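Putative uronate isomerase (Thermotoga maritima, PDB 4NAR) probably belongs to the lactate racemase family and may invert the configuration of a small hydroxy acid, although its true substrate is not established. Local coordinates at residues G71-M76 with E281-G286; V152-T157 with G162-I167; M186-L191 with G288-Q293; G193-P198 with R247-A252. One frame throughout, in Å; residues are numbered along the deposited sequence.

Interaction 1: G71-M76 with E281-G286; sequences GTHRTM and EVWTAG. With SO4 (sulfate ion), chain B.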
loop_
_atom_site.group_PDB
_atom_site.type_symbol
_atom_site.label_atom_id
_atom_site.label_comp_id
_atom_site.label_asym_id
_atom_site.label_seq_id
_atom_site.Cartn_x
_atom_site.Cartn_y
_atom_site.Cartn_z
ATOM N N GLY A 71 8.357 -0.627 -0.512
ATOM C CA GLY A 71 8.021 0.505 -1.366
ATOM C C GLY A 71 8.936 1.676 -1.001
ATOM O O GLY A 71 10.141 1.480 -0.791
ATOM N N THR A 72 8.387 2.887 -0.898
ATOM C CA THR A 72 9.203 4.036 -0.471
ATOM C C THR A 72 9.350 4.162 1.053
ATOM O O THR A 72 10.043 5.069 1.532
ATOM C CB THR A 72 8.651 5.388 -0.994
ATOM O OG1 THR A 72 7.300 5.550 -0.557
ATOM C CG2 THR A 72 8.704 5.461 -2.520
ATOM N N HIS A 73 8.696 3.270 1.805
ATOM C CA HIS A 73 8.689 3.349 3.273
ATOM C C HIS A 73 10.059 3.125 3.910
ATOM O O HIS A 73 10.958 2.550 3.285
ATOM C CB HIS A 73 7.721 2.334 3.882
ATOM C CG HIS A 73 6.319 2.453 3.385
ATOM N ND1 HIS A 73 5.354 1.507 3.669
ATOM C CD2 HIS A 73 5.720 3.389 2.614
ATOM C CE1 HIS A 73 4.215 1.865 3.100
ATOM N NE2 HIS A 73 4.409 3.001 2.451
ATOM N N ARG A 74 10.192 3.543 5.170
ATOM C CA ARG A 74 11.465 3.438 5.901
ATOM C C ARG A 74 11.931 1.990 6.031
ATOM O O ARG A 74 11.135 1.047 5.892
ATOM C CB ARG A 74 11.384 4.081 7.301
ATOM C CG ARG A 74 10.337 3.458 8.264
ATOM C CD ARG A 74 10.587 3.922 9.723
ATOM N NE ARG A 74 9.653 3.349 10.695
ATOM C CZ ARG A 74 9.798 2.151 11.268
ATOM N NH1 ARG A 74 10.840 1.383 10.957
ATOM N NH2 ARG A 74 8.892 1.710 12.147
ATOM N N THR A 75 13.224 1.819 6.287
ATOM C CA THR A 75 13.767 0.511 6.591
ATOM C C THR A 75 13.239 0.065 7.941
ATOM O O THR A 75 12.890 0.891 8.799
ATOM C CB THR A 75 15.305 0.541 6.664
ATOM O OG1 THR A 75 15.712 1.599 7.550
ATOM C CG2 THR A 75 15.892 0.782 5.288
HETATM N N MSE A 76 13.186 -1.249 8.126
HETATM C CA MSE A 76 12.773 -1.815 9.399
HETATM C C MSE A 76 13.953 -2.246 10.248
HETATM O O MSE A 76 14.984 -2.695 9.726
HETATM C CB MSE A 76 11.831 -2.994 9.186
HETATM C CG MSE A 76 10.374 -2.572 9.300
HETATM SE SE MSE A 76 9.246 -3.828 8.402
HETATM C CE MSE A 76 9.220 -5.280 9.658
ATOM N N GLU A 281 3.512 8.249 9.505
ATOM C CA GLU A 281 3.730 9.536 8.880
ATOM C C GLU A 281 2.539 9.775 7.984
ATOM O O GLU A 281 1.735 8.854 7.753
ATOM C CB GLU A 281 5.003 9.483 8.039
ATOM C CG GLU A 281 4.905 8.475 6.909
ATOM C CD GLU A 281 6.249 7.877 6.497
ATOM O OE1 GLU A 281 7.275 8.169 7.156
ATOM O OE2 GLU A 281 6.272 7.096 5.512
ATOM N N VAL A 282 2.421 11.002 7.480
ATOM C CA VAL A 282 1.256 11.388 6.679
ATOM C C VAL A 282 1.092 10.508 5.427
ATOM O O VAL A 282 -0.038 10.166 5.034
ATOM C CB VAL A 282 1.303 12.878 6.308
ATOM C CG1 VAL A 282 0.072 13.266 5.514
ATOM C CG2 VAL A 282 1.406 13.730 7.589
ATOM N N TRP A 283 2.222 10.119 4.837
ATOM C CA TRP A 283 2.237 9.235 3.673
ATOM C C TRP A 283 1.300 8.046 3.852
ATOM O O TRP A 283 0.557 7.712 2.938
ATOM C CB TRP A 283 3.650 8.719 3.400
ATOM C CG TRP A 283 3.856 8.177 1.999
ATOM C CD1 TRP A 283 3.943 6.859 1.618
ATOM C CD2 TRP A 283 4.034 8.949 0.804
ATOM N NE1 TRP A 283 4.164 6.772 0.258
ATOM C CE2 TRP A 283 4.223 8.040 -0.265
ATOM C CE3 TRP A 283 4.066 10.327 0.536
ATOM C CZ2 TRP A 283 4.430 8.470 -1.591
ATOM C CZ3 TRP A 283 4.278 10.752 -0.771
ATOM C CH2 TRP A 283 4.445 9.826 -1.823
ATOM N N THR A 284 1.322 7.404 5.018
ATOM C CA THR A 284 0.372 6.324 5.255
ATOM C C THR A 284 -0.908 6.771 5.972
ATOM O O THR A 284 -1.990 6.219 5.709
ATOM C CB THR A 284 0.994 5.154 6.007
ATOM O OG1 THR A 284 1.680 5.645 7.173
ATOM C CG2 THR A 284 1.957 4.407 5.101
ATOM N N ALA A 285 -0.805 7.757 6.863
ATOM C CA ALA A 285 -1.995 8.189 7.596
ATOM C C ALA A 285 -3.020 8.840 6.658
ATOM O O ALA A 285 -4.214 8.941 6.999
ATOM C CB ALA A 285 -1.639 9.111 8.727
ATOM N N GLY A 286 -2.552 9.250 5.475
ATOM C CA GLY A 286 -3.421 9.774 4.427
ATOM C C GLY A 286 -4.532 8.808 4.005
ATOM O O GLY A 286 -5.551 9.246 3.447
HETATM S S SO4 B . 4.710 3.834 -2.155
HETATM O O1 SO4 B . 4.116 3.259 -3.374
HETATM O O2 SO4 B . 5.554 2.819 -1.506
HETATM O O3 SO4 B . 5.501 5.019 -2.516
HETATM O O4 SO4 B . 3.631 4.241 -1.229
HETATM O O HOH W 1 7.844 4.707 6.555
#

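Interaction 2: V152-T157 with G162-I167; sequences VPHEST and GLKIVI. With SO4 (sulfate ion), chain C.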
loop_
_atom_site.group_PDB
_atom_site.type_symbol
_atom_site.label_atom_id
_atom_site.label_comp_id
_atom_site.label_asym_id
_atom_site.label_seq_id
_atom_site.Cartn_x
_atom_site.Cartn_y
_atom_site.Cartn_z
ATOM N N VAL A 152 -6.664 -5.652 0.201
ATOM C CA VAL A 152 -7.501 -4.673 0.874
ATOM C C VAL A 152 -7.752 -3.560 -0.154
ATOM O O VAL A 152 -6.969 -3.400 -1.091
ATOM C CB VAL A 152 -6.755 -4.166 2.150
ATOM C CG1 VAL A 152 -6.862 -2.657 2.336
ATOM C CG2 VAL A 152 -7.242 -4.909 3.394
ATOM N N PRO A 153 -8.860 -2.814 -0.025
ATOM C CA PRO A 153 -9.075 -1.762 -1.031
ATOM C C PRO A 153 -7.970 -0.714 -0.948
ATOM O O PRO A 153 -7.555 -0.372 0.159
ATOM C CB PRO A 153 -10.409 -1.141 -0.621
ATOM C CG PRO A 153 -11.069 -2.171 0.252
ATOM C CD PRO A 153 -9.961 -2.884 0.954
ATOM N N HIS A 154 -7.504 -0.216 -2.092
ATOM C CA HIS A 154 -6.335 0.649 -2.112
ATOM C C HIS A 154 -6.513 1.845 -3.039
ATOM O O HIS A 154 -7.055 1.716 -4.155
ATOM C CB HIS A 154 -5.103 -0.159 -2.513
ATOM C CG HIS A 154 -3.798 0.522 -2.207
ATOM N ND1 HIS A 154 -3.209 1.428 -3.066
ATOM C CD2 HIS A 154 -2.957 0.399 -1.151
ATOM C CE1 HIS A 154 -2.061 1.840 -2.546
ATOM N NE2 HIS A 154 -1.886 1.232 -1.386
ATOM N N GLU A 155 -6.027 2.998 -2.566
ATOM C CA GLU A 155 -6.225 4.285 -3.228
ATOM C C GLU A 155 -5.490 4.430 -4.572
ATOM O O GLU A 155 -5.860 5.294 -5.381
ATOM C CB GLU A 155 -5.780 5.425 -2.300
ATOM C CG GLU A 155 -4.259 5.456 -2.049
ATOM C CD GLU A 155 -3.807 4.432 -0.981
ATOM O OE1 GLU A 155 -4.649 3.619 -0.501
ATOM O OE2 GLU A 155 -2.604 4.440 -0.606
ATOM N N SER A 156 -4.449 3.621 -4.796
ATOM C CA SER A 156 -3.651 3.713 -6.029
ATOM C C SER A 156 -3.776 2.481 -6.935
ATOM O O SER A 156 -3.605 2.582 -8.150
ATOM C CB SER A 156 -2.159 3.951 -5.735
ATOM O OG SER A 156 -1.946 5.153 -5.015
ATOM N N THR A 157 -4.052 1.321 -6.352
ATOM C CA THR A 157 -4.102 0.089 -7.142
ATOM C C THR A 157 -5.452 -0.634 -7.108
ATOM O O THR A 157 -5.502 -1.841 -7.345
ATOM C CB THR A 157 -3.010 -0.904 -6.690
ATOM O OG1 THR A 157 -3.227 -1.257 -5.312
ATOM C CG2 THR A 157 -1.622 -0.277 -6.848
ATOM N N GLY A 162 -1.452 -9.453 -4.347
ATOM C CA GLY A 162 -0.903 -9.963 -5.589
ATOM C C GLY A 162 0.387 -9.255 -5.983
ATOM O O GLY A 162 1.274 -9.035 -5.144
ATOM N N LEU A 163 0.481 -8.876 -7.257
ATOM C CA LEU A 163 1.717 -8.298 -7.776
ATOM C C LEU A 163 2.059 -6.922 -7.178
ATOM O O LEU A 163 3.149 -6.385 -7.423
ATOM C CB LEU A 163 1.671 -8.257 -9.304
ATOM C CG LEU A 163 1.682 -9.671 -9.899
ATOM C CD1 LEU A 163 1.279 -9.656 -11.390
ATOM C CD2 LEU A 163 3.076 -10.311 -9.693
ATOM N N LYS A 164 1.157 -6.355 -6.376
ATOM C CA LYS A 164 1.484 -5.090 -5.734
ATOM C C LYS A 164 2.678 -5.262 -4.770
ATOM O O LYS A 164 3.440 -4.321 -4.519
ATOM C CB LYS A 164 0.286 -4.468 -5.009
ATOM C CG LYS A 164 0.527 -2.984 -4.674
ATOM C CD LYS A 164 -0.216 -2.519 -3.404
ATOM C CE LYS A 164 -0.007 -1.006 -3.121
ATOM N NZ LYS A 164 1.161 -0.731 -2.208
ATOM N N ILE A 165 2.854 -6.473 -4.250
ATOM C CA ILE A 165 4.012 -6.737 -3.425
ATOM C C ILE A 165 5.321 -6.666 -4.227
ATOM O O ILE A 165 6.383 -6.384 -3.662
ATOM C CB ILE A 165 3.899 -8.082 -2.697
ATOM C CG1 ILE A 165 5.027 -8.213 -1.661
ATOM C CG2 ILE A 165 3.922 -9.236 -3.687
ATOM C CD1 ILE A 165 4.748 -9.245 -0.570
ATOM N N VAL A 166 5.265 -6.913 -5.536
ATOM C CA VAL A 166 6.464 -6.767 -6.349
ATOM C C VAL A 166 6.646 -5.287 -6.713
ATOM O O VAL A 166 7.724 -4.714 -6.516
ATOM C CB VAL A 166 6.401 -7.620 -7.638
ATOM C CG1 VAL A 166 7.682 -7.426 -8.457
ATOM C CG2 VAL A 166 6.175 -9.099 -7.310
ATOM N N ILE A 167 5.583 -4.675 -7.234
ATOM C CA ILE A 167 5.577 -3.253 -7.586
ATOM C C ILE A 167 4.367 -2.608 -6.913
ATOM O O ILE A 167 3.229 -2.976 -7.235
ATOM C CB ILE A 167 5.434 -3.043 -9.102
ATOM C CG1 ILE A 167 6.535 -3.806 -9.849
ATOM C CG2 ILE A 167 5.496 -1.546 -9.441
ATOM C CD1 ILE A 167 6.351 -3.815 -11.331
HETATM S S SO4 C . 0.271 0.253 1.152
HETATM O O1 SO4 C . -0.121 -0.913 0.333
HETATM O O2 SO4 C . 1.622 0.036 1.701
HETATM O O3 SO4 C . 0.283 1.504 0.375
HETATM O O4 SO4 C . -0.698 0.362 2.247
#

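Interaction 3: M186-L191 with G288-Q293; sequences MGIPKL and GSYKLQ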
loop_
_atom_site.group_PDB
_atom_site.type_symbol
_atom_site.label_atom_id
_atom_site.label_comp_id
_atom_site.label_asym_id
_atom_site.label_seq_id
_atom_site.Cartn_x
_atom_site.Cartn_y
_atom_site.Cartn_z
HETATM N N MSE A 186 -7.072 9.000 -13.175
HETATM C CA MSE A 186 -8.404 8.442 -12.957
HETATM C C MSE A 186 -8.976 8.965 -11.629
HETATM O O MSE A 186 -10.127 9.415 -11.563
HETATM C CB MSE A 186 -8.376 6.905 -12.979
HETATM C CG MSE A 186 -9.712 6.263 -12.611
HETATM SE SE MSE A 186 -9.851 4.308 -12.871
HETATM C CE MSE A 186 -10.004 4.288 -14.830
ATOM N N GLY A 187 -8.174 8.898 -10.569
ATOM C CA GLY A 187 -8.573 9.487 -9.309
ATOM C C GLY A 187 -9.243 8.509 -8.363
ATOM O O GLY A 187 -9.997 7.633 -8.788
ATOM N N ILE A 188 -8.954 8.676 -7.074
ATOM C CA ILE A 188 -9.484 7.811 -6.020
ATOM C C ILE A 188 -10.984 7.500 -6.117
ATOM O O ILE A 188 -11.352 6.306 -6.108
ATOM C CB ILE A 188 -9.125 8.355 -4.610
ATOM C CG1 ILE A 188 -7.614 8.232 -4.377
ATOM C CG2 ILE A 188 -9.941 7.648 -3.518
ATOM C CD1 ILE A 188 -7.148 8.895 -3.118
ATOM N N PRO A 189 -11.847 8.546 -6.216
ATOM C CA PRO A 189 -13.293 8.248 -6.221
ATOM C C PRO A 189 -13.690 7.174 -7.240
ATOM O O PRO A 189 -14.474 6.296 -6.888
ATOM C CB PRO A 189 -13.946 9.595 -6.571
ATOM C CG PRO A 189 -12.945 10.625 -6.068
ATOM C CD PRO A 189 -11.583 10.001 -6.322
ATOM N N LYS A 190 -13.138 7.212 -8.456
ATOM C CA LYS A 190 -13.444 6.175 -9.447
ATOM C C LYS A 190 -12.640 4.890 -9.216
ATOM O O LYS A 190 -13.143 3.776 -9.422
ATOM C CB LYS A 190 -13.180 6.686 -10.861
ATOM C CG LYS A 190 -13.923 7.960 -11.201
ATOM C CD LYS A 190 -14.869 7.770 -12.374
ATOM C CE LYS A 190 -15.276 9.125 -12.974
ATOM N NZ LYS A 190 -16.671 9.094 -13.531
ATOM N N LEU A 191 -11.388 5.050 -8.792
ATOM C CA LEU A 191 -10.428 3.944 -8.794
ATOM C C LEU A 191 -10.525 2.989 -7.588
ATOM O O LEU A 191 -10.583 1.757 -7.761
ATOM C CB LEU A 191 -8.992 4.480 -8.948
ATOM C CG LEU A 191 -7.883 3.452 -9.224
ATOM C CD1 LEU A 191 -6.928 3.944 -10.319
ATOM C CD2 LEU A 191 -7.111 3.120 -7.943
ATOM N N GLY A 288 -6.644 7.706 5.822
ATOM C CA GLY A 288 -7.809 8.277 6.471
ATOM C C GLY A 288 -8.646 9.130 5.537
ATOM O O GLY A 288 -9.880 9.076 5.584
ATOM N N SER A 289 -7.989 9.919 4.687
ATOM C CA SER A 289 -8.720 10.681 3.677
ATOM C C SER A 289 -9.210 9.797 2.505
ATOM O O SER A 289 -10.398 9.859 2.128
ATOM C CB SER A 289 -7.878 11.847 3.165
ATOM O OG SER A 289 -8.450 12.429 2.001
ATOM N N TYR A 290 -8.318 8.968 1.946
ATOM C CA TYR A 290 -8.668 8.174 0.756
ATOM C C TYR A 290 -9.915 7.314 0.964
ATOM O O TYR A 290 -10.737 7.174 0.048
ATOM C CB TYR A 290 -7.540 7.235 0.318
ATOM C CG TYR A 290 -6.145 7.804 0.383
ATOM C CD1 TYR A 290 -5.880 9.124 0.022
ATOM C CD2 TYR A 290 -5.082 7.015 0.807
ATOM C CE1 TYR A 290 -4.600 9.631 0.083
ATOM C CE2 TYR A 290 -3.789 7.518 0.873
ATOM C CZ TYR A 290 -3.554 8.827 0.512
ATOM O OH TYR A 290 -2.270 9.329 0.585
ATOM N N LYS A 291 -10.050 6.720 2.152
ATOM C CA LYS A 291 -11.150 5.776 2.391
ATOM C C LYS A 291 -12.513 6.453 2.481
ATOM O O LYS A 291 -13.544 5.774 2.513
ATOM C CB LYS A 291 -10.911 4.925 3.642
ATOM C CG LYS A 291 -9.682 4.027 3.555
ATOM C CD LYS A 291 -9.732 3.147 2.321
ATOM C CE LYS A 291 -9.194 1.750 2.617
ATOM N NZ LYS A 291 -7.723 1.668 2.912
ATOM N N LEU A 292 -12.515 7.786 2.489
ATOM C CA LEU A 292 -13.756 8.539 2.601
ATOM C C LEU A 292 -14.108 9.327 1.330
ATOM O O LEU A 292 -14.963 10.213 1.366
ATOM C CB LEU A 292 -13.679 9.472 3.815
ATOM C CG LEU A 292 -13.510 8.742 5.168
ATOM C CD1 LEU A 292 -13.228 9.707 6.330
ATOM C CD2 LEU A 292 -14.730 7.839 5.474
ATOM N N GLN A 293 -13.472 8.998 0.206
ATOM C CA GLN A 293 -13.609 9.828 -1.005
ATOM C C GLN A 293 -14.535 9.323 -2.115
ATOM O O GLN A 293 -14.643 9.971 -3.162
ATOM C CB GLN A 293 -12.235 10.141 -1.604
ATOM C CG GLN A 293 -11.415 11.123 -0.783
ATOM C CD GLN A 293 -10.112 11.504 -1.473
ATOM O OE1 GLN A 293 -10.054 11.645 -2.712
ATOM N NE2 GLN A 293 -9.049 11.653 -0.673
#

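Interaction 4: G193-P198 with R247-A252; sequences GTVDNP and RAYEKA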
loop_
_atom_site.group_PDB
_atom_site.type_symbol
_atom_site.label_atom_id
_atom_site.label_comp_id
_atom_site.label_asym_id
_atom_site.label_seq_id
_atom_site.Cartn_x
_atom_site.Cartn_y
_atom_site.Cartn_z
ATOM N N GLY A 193 -11.085 0.375 -4.761
ATOM C CA GLY A 193 -11.985 -0.771 -4.745
ATOM C C GLY A 193 -12.451 -1.310 -6.105
ATOM O O GLY A 193 -13.496 -1.959 -6.185
ATOM N N THR A 194 -11.683 -1.059 -7.167
ATOM C CA THR A 194 -11.905 -1.709 -8.461
ATOM C C THR A 194 -10.808 -2.746 -8.704
ATOM O O THR A 194 -9.636 -2.481 -8.438
ATOM C CB THR A 194 -11.858 -0.694 -9.626
ATOM O OG1 THR A 194 -10.559 -0.072 -9.667
ATOM C CG2 THR A 194 -12.939 0.374 -9.471
ATOM N N VAL A 195 -11.182 -3.917 -9.217
ATOM C CA VAL A 195 -10.214 -4.974 -9.494
ATOM C C VAL A 195 -9.212 -4.557 -10.578
ATOM O O VAL A 195 -8.008 -4.790 -10.444
ATOM C CB VAL A 195 -10.918 -6.300 -9.904
ATOM C CG1 VAL A 195 -9.878 -7.371 -10.304
ATOM C CG2 VAL A 195 -11.811 -6.803 -8.755
ATOM N N ASP A 196 -9.719 -3.927 -11.636
ATOM C CA ASP A 196 -8.912 -3.577 -12.807
ATOM C C ASP A 196 -8.913 -2.048 -12.989
ATOM O O ASP A 196 -9.907 -1.387 -12.667
ATOM C CB ASP A 196 -9.485 -4.273 -14.050
ATOM C CG ASP A 196 -8.598 -4.101 -15.291
ATOM O OD1 ASP A 196 -9.088 -4.384 -16.417
ATOM O OD2 ASP A 196 -7.415 -3.698 -15.148
ATOM N N ASN A 197 -7.805 -1.506 -13.499
ATOM C CA ASN A 197 -7.572 -0.061 -13.570
ATOM C C ASN A 197 -6.170 0.193 -14.138
ATOM O O ASN A 197 -5.393 -0.764 -14.315
ATOM C CB ASN A 197 -7.706 0.559 -12.177
ATOM C CG ASN A 197 -6.823 -0.127 -11.159
ATOM O OD1 ASN A 197 -5.585 -0.027 -11.211
ATOM N ND2 ASN A 197 -7.455 -0.844 -10.222
ATOM N N PRO A 198 -5.827 1.465 -14.434
ATOM C CA PRO A 198 -4.535 1.676 -15.118
ATOM C C PRO A 198 -3.291 1.176 -14.368
ATOM O O PRO A 198 -2.412 0.579 -15.005
ATOM C CB PRO A 198 -4.456 3.204 -15.270
ATOM C CG PRO A 198 -5.888 3.658 -15.262
ATOM C CD PRO A 198 -6.605 2.719 -14.329
ATOM N N ARG A 247 -4.730 -15.046 -10.464
ATOM C CA ARG A 247 -5.876 -15.801 -9.934
ATOM C C ARG A 247 -6.139 -15.514 -8.447
ATOM O O ARG A 247 -7.262 -15.183 -8.053
ATOM C CB ARG A 247 -5.662 -17.307 -10.122
ATOM C CG ARG A 247 -5.738 -17.797 -11.577
ATOM C CD ARG A 247 -5.704 -19.331 -11.627
ATOM N NE ARG A 247 -4.414 -19.841 -11.168
ATOM C CZ ARG A 247 -3.389 -20.097 -11.978
ATOM N NH1 ARG A 247 -3.515 -19.913 -13.290
ATOM N NH2 ARG A 247 -2.240 -20.548 -11.486
ATOM N N ALA A 248 -5.091 -15.656 -7.633
ATOM C CA ALA A 248 -5.180 -15.422 -6.190
ATOM C C ALA A 248 -5.648 -14.004 -5.872
ATOM O O ALA A 248 -6.466 -13.807 -4.953
ATOM C CB ALA A 248 -3.837 -15.719 -5.503
ATOM N N TYR A 249 -5.147 -13.031 -6.638
ATOM C CA TYR A 249 -5.563 -11.620 -6.506
ATOM C C TYR A 249 -7.042 -11.402 -6.822
ATOM O O TYR A 249 -7.716 -10.619 -6.143
ATOM C CB TYR A 249 -4.716 -10.705 -7.408
ATOM C CG TYR A 249 -5.219 -9.273 -7.540
ATOM C CD1 TYR A 249 -5.111 -8.378 -6.486
ATOM C CD2 TYR A 249 -5.796 -8.824 -8.720
ATOM C CE1 TYR A 249 -5.563 -7.069 -6.601
ATOM C CE2 TYR A 249 -6.255 -7.515 -8.852
ATOM C CZ TYR A 249 -6.134 -6.640 -7.792
ATOM O OH TYR A 249 -6.588 -5.337 -7.925
ATOM N N GLU A 250 -7.539 -12.067 -7.864
ATOM C CA GLU A 250 -8.939 -11.908 -8.261
ATOM C C GLU A 250 -9.887 -12.516 -7.227
ATOM O O GLU A 250 -10.922 -11.932 -6.879
ATOM C CB GLU A 250 -9.186 -12.494 -9.650
ATOM C CG GLU A 250 -8.856 -11.508 -10.746
ATOM C CD GLU A 250 -8.568 -12.172 -12.092
ATOM O OE1 GLU A 250 -8.512 -13.432 -12.160
ATOM O OE2 GLU A 250 -8.394 -11.421 -13.084
ATOM N N LYS A 251 -9.525 -13.691 -6.729
ATOM C CA LYS A 251 -10.292 -14.301 -5.666
ATOM C C LYS A 251 -10.256 -13.404 -4.440
ATOM O O LYS A 251 -11.299 -13.157 -3.819
ATOM C CB LYS A 251 -9.750 -15.686 -5.331
ATOM C CG LYS A 251 -10.552 -16.818 -5.968
ATOM C CD LYS A 251 -9.721 -17.566 -7.026
ATOM C CE LYS A 251 -10.218 -19.012 -7.243
ATOM N NZ LYS A 251 -9.228 -19.833 -8.036
ATOM N N ALA A 252 -9.058 -12.926 -4.099
ATOM C CA ALA A 252 -8.877 -12.040 -2.953
ATOM C C ALA A 252 -9.803 -10.830 -3.026
ATOM O O ALA A 252 -10.476 -10.496 -2.049
ATOM C CB ALA A 252 -7.436 -11.576 -2.858
#

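Interaction 1: G71-M76 with E281-G286
An anion pocket near the centre of the chain brings Thr72 and His73, in the loop after strand 63-68, up to Trp283 and Thr284 on the short helix 282-285. A sulfate, probably from the crystallisation liquor, is the main link between them. From the loop side, Thr72 N donates to sulfate O2 over 2.9 Å in a nearly straight bond (167°), and Thr72 OG1 donates to O3 at 2.7 Å. The hydroxyl sits between the backbone N and the carbonyl carbon (chi1 57°), a turn that lets one residue grip two oxygens. From the helix side, Trp283 NE1 reaches O4 at 3.0 Å with the ion at the edge of the indole; His180 and Asn348 also bond the ion.

Beside the ion, His73 and Trp283 meet rim to rim with their planes at 84°, and His73 NE2 lies 4.0 Å from Trp283 CD1. The methyl CG2 of Thr284 packs obliquely against the same imidazole, 3.9 Å from His73 NE2, while His73 ND1 is held by Asp38, which fixes the ring's rotation. Farther along the loop, a water bridges Arg74 N and Glu281 OE2. A leucine in place of Trp283 would probably leave sulfate O4 without its indole donor and open a gap along the rim of His73. Main-chain N-H, hydroxyl and indole N-H converging on a tetrahedral anion are typical of an oxyanion-binding site; in lactate racemases the active site lies in the cleft between two domains, and this pocket may correspond to it.

Interaction 2: V152-T157 with G162-I167
Lys164 lays its aliphatic chain across His154 and Thr157, and this is where the packing is tight. CE sits over one face of the imidazole, 3.6 Å from the His154 ring centroid and 22° off the normal, a CH-pi contact displaced toward the rim so that Lys164 CE comes within 3.4 Å of His154 NE2. The opposite face is taken by a carboxylate oxygen, Glu155 OE1, about 3.5 Å above the plane, which leaves the ring sandwiched. Further back along the lysine, CD passes Thr157 OG1 at 3.8 Å; that hydroxyl has its polar partner in the carbonyl of Phe159.

The first segment supplies one strand and the turn of a small beta hairpin, 153-154 pairing antiparallel with 158-159; the second follows it, entering the 3-10 turn 163-164 on the way to helix 173-186, within the part of the chain that matches the lactate racemase N-terminal domain. In the hairpin's connection, Ser156 N donates to His154 ND1 over 3.1 Å and Thr157 N adds a weak bond to the same nitrogen, so ND1 is held by the turn while NE2 is left to the sulfate.

The far end is looser and polar. With CG opposite the backbone N and the chain bent at its last torsion (chi4 -92°), Lys164 brings NZ to within 2.9 Å of O1 of a sulfate. His154 NE2 donates to O3 of the same ion in an almost perfectly straight bond (177°), and Arg41 adds another donor. An acetate also lies close to the lysine; both ions probably come from the crystallisation liquor.

Interaction 3: M186-L191 with G288-Q293
Ile188 presses into the angle between Tyr290 and Gln293, joining the first turn of helix 188-191 to the type I beta turn from Tyr290 to Gln293. From the backbone outward, the CB of Ile188 faces the amide oxygen of Gln293, with OE1 3.9 Å away. The CG2 branch, opposite the backbone N, drops onto the turn itself, lying 3.7 Å from Tyr290 O and 3.9 Å from Gln293 CB. The other branch carries CG1 past the carbonyl oxygen of Glu155, in the turn of the neighbouring hairpin, and ends in CD1, which meets the tyrosine ring obliquely at CD1, 3.4 Å off. Next door, Pro189 brings its ring to the backbone of the turn, with CG 3.4 Å from Gln293 O.

The contact across the segments is thus van der Waals; the amide nitrogen of Gln293 bonds to Asn355 O on helix 347-357 and to Ser289, while OE1 lies against Ile188. Helix 347-357 also packs on Tyr290 and Ile188. Gln293 NE2 donates to Ser289 OG over 2.8 Å in a bent bond (137°), the hydroxyl oxygen lying 18° out of the amide plane.

Interaction 4: G193-P198 with R247-A252
This is a helix-to-loop contact made by one hydrogen bond and a little apolar packing: Tyr249 of helix 241-259 reaches out to Val195, in the loop between helices 188-191 and 198-213, toward the surface of the chain. Tyr249 OH donates to Val195 O over 2.9 Å. The C=O...O angle is 127°, and the hydroxyl is tilted 16° from the carbonyl plane, so it comes in well to the side of the carbonyl, while Val195 O lies at the edge of the ring. With CG opposite its backbone N (chi1 170°), the tyrosine extends from the helix toward the loop, and the valine runs past it in the reverse direction. Val195 CG1 then touches Tyr249 CE2 at 3.9 Å, and the same methyl lies more loosely against Glu250 CG at 4.3 Å.

A phenylalanine in place of Tyr249 would keep the ring but would probably leave Val195 O without this donor and its loop freer to shift. That loop has bonds of its own. Asn197 ND2 donates to Thr194 OG1 over 3.2 Å, and Thr194 OG1 in turn bonds to Leu191 O. Arg200, on the first turn of the next helix, makes a cation-pi contact with the Tyr249 ring, while Ala248 and Ala252 of the tyrosine's helix pack on strand 217-227 of the large mixed sheet. Asn197 OD1 accepts from Arg200 N, the typical arrangement of an asparagine N-cap, here at the start of helix 198-213.

In the fold
Interactions 1 and 2 lie nearest the centre of the chain, the first partly buried, the second buried. Each gathers donors round its own sulfate, with van der Waals or CH-pi packing between the segments; their nearest atoms are about 6 Å apart, without touching. Interaction 3 is buried and mainly van der Waals; with interaction 1 it joins 71-76 and 186-191 to the consecutive helices 282-285 and 287-290. It abuts interaction 2 where Glu155 CG packs on Tyr290 CD2 at 3.4 Å. Interaction 4 is the more exposed contact, beside the mixed sheet, relying on a single side-chain-to-backbone bond. It reaches interaction 2 around Thr157 and interaction 3 through Leu191, which packs on Asn197.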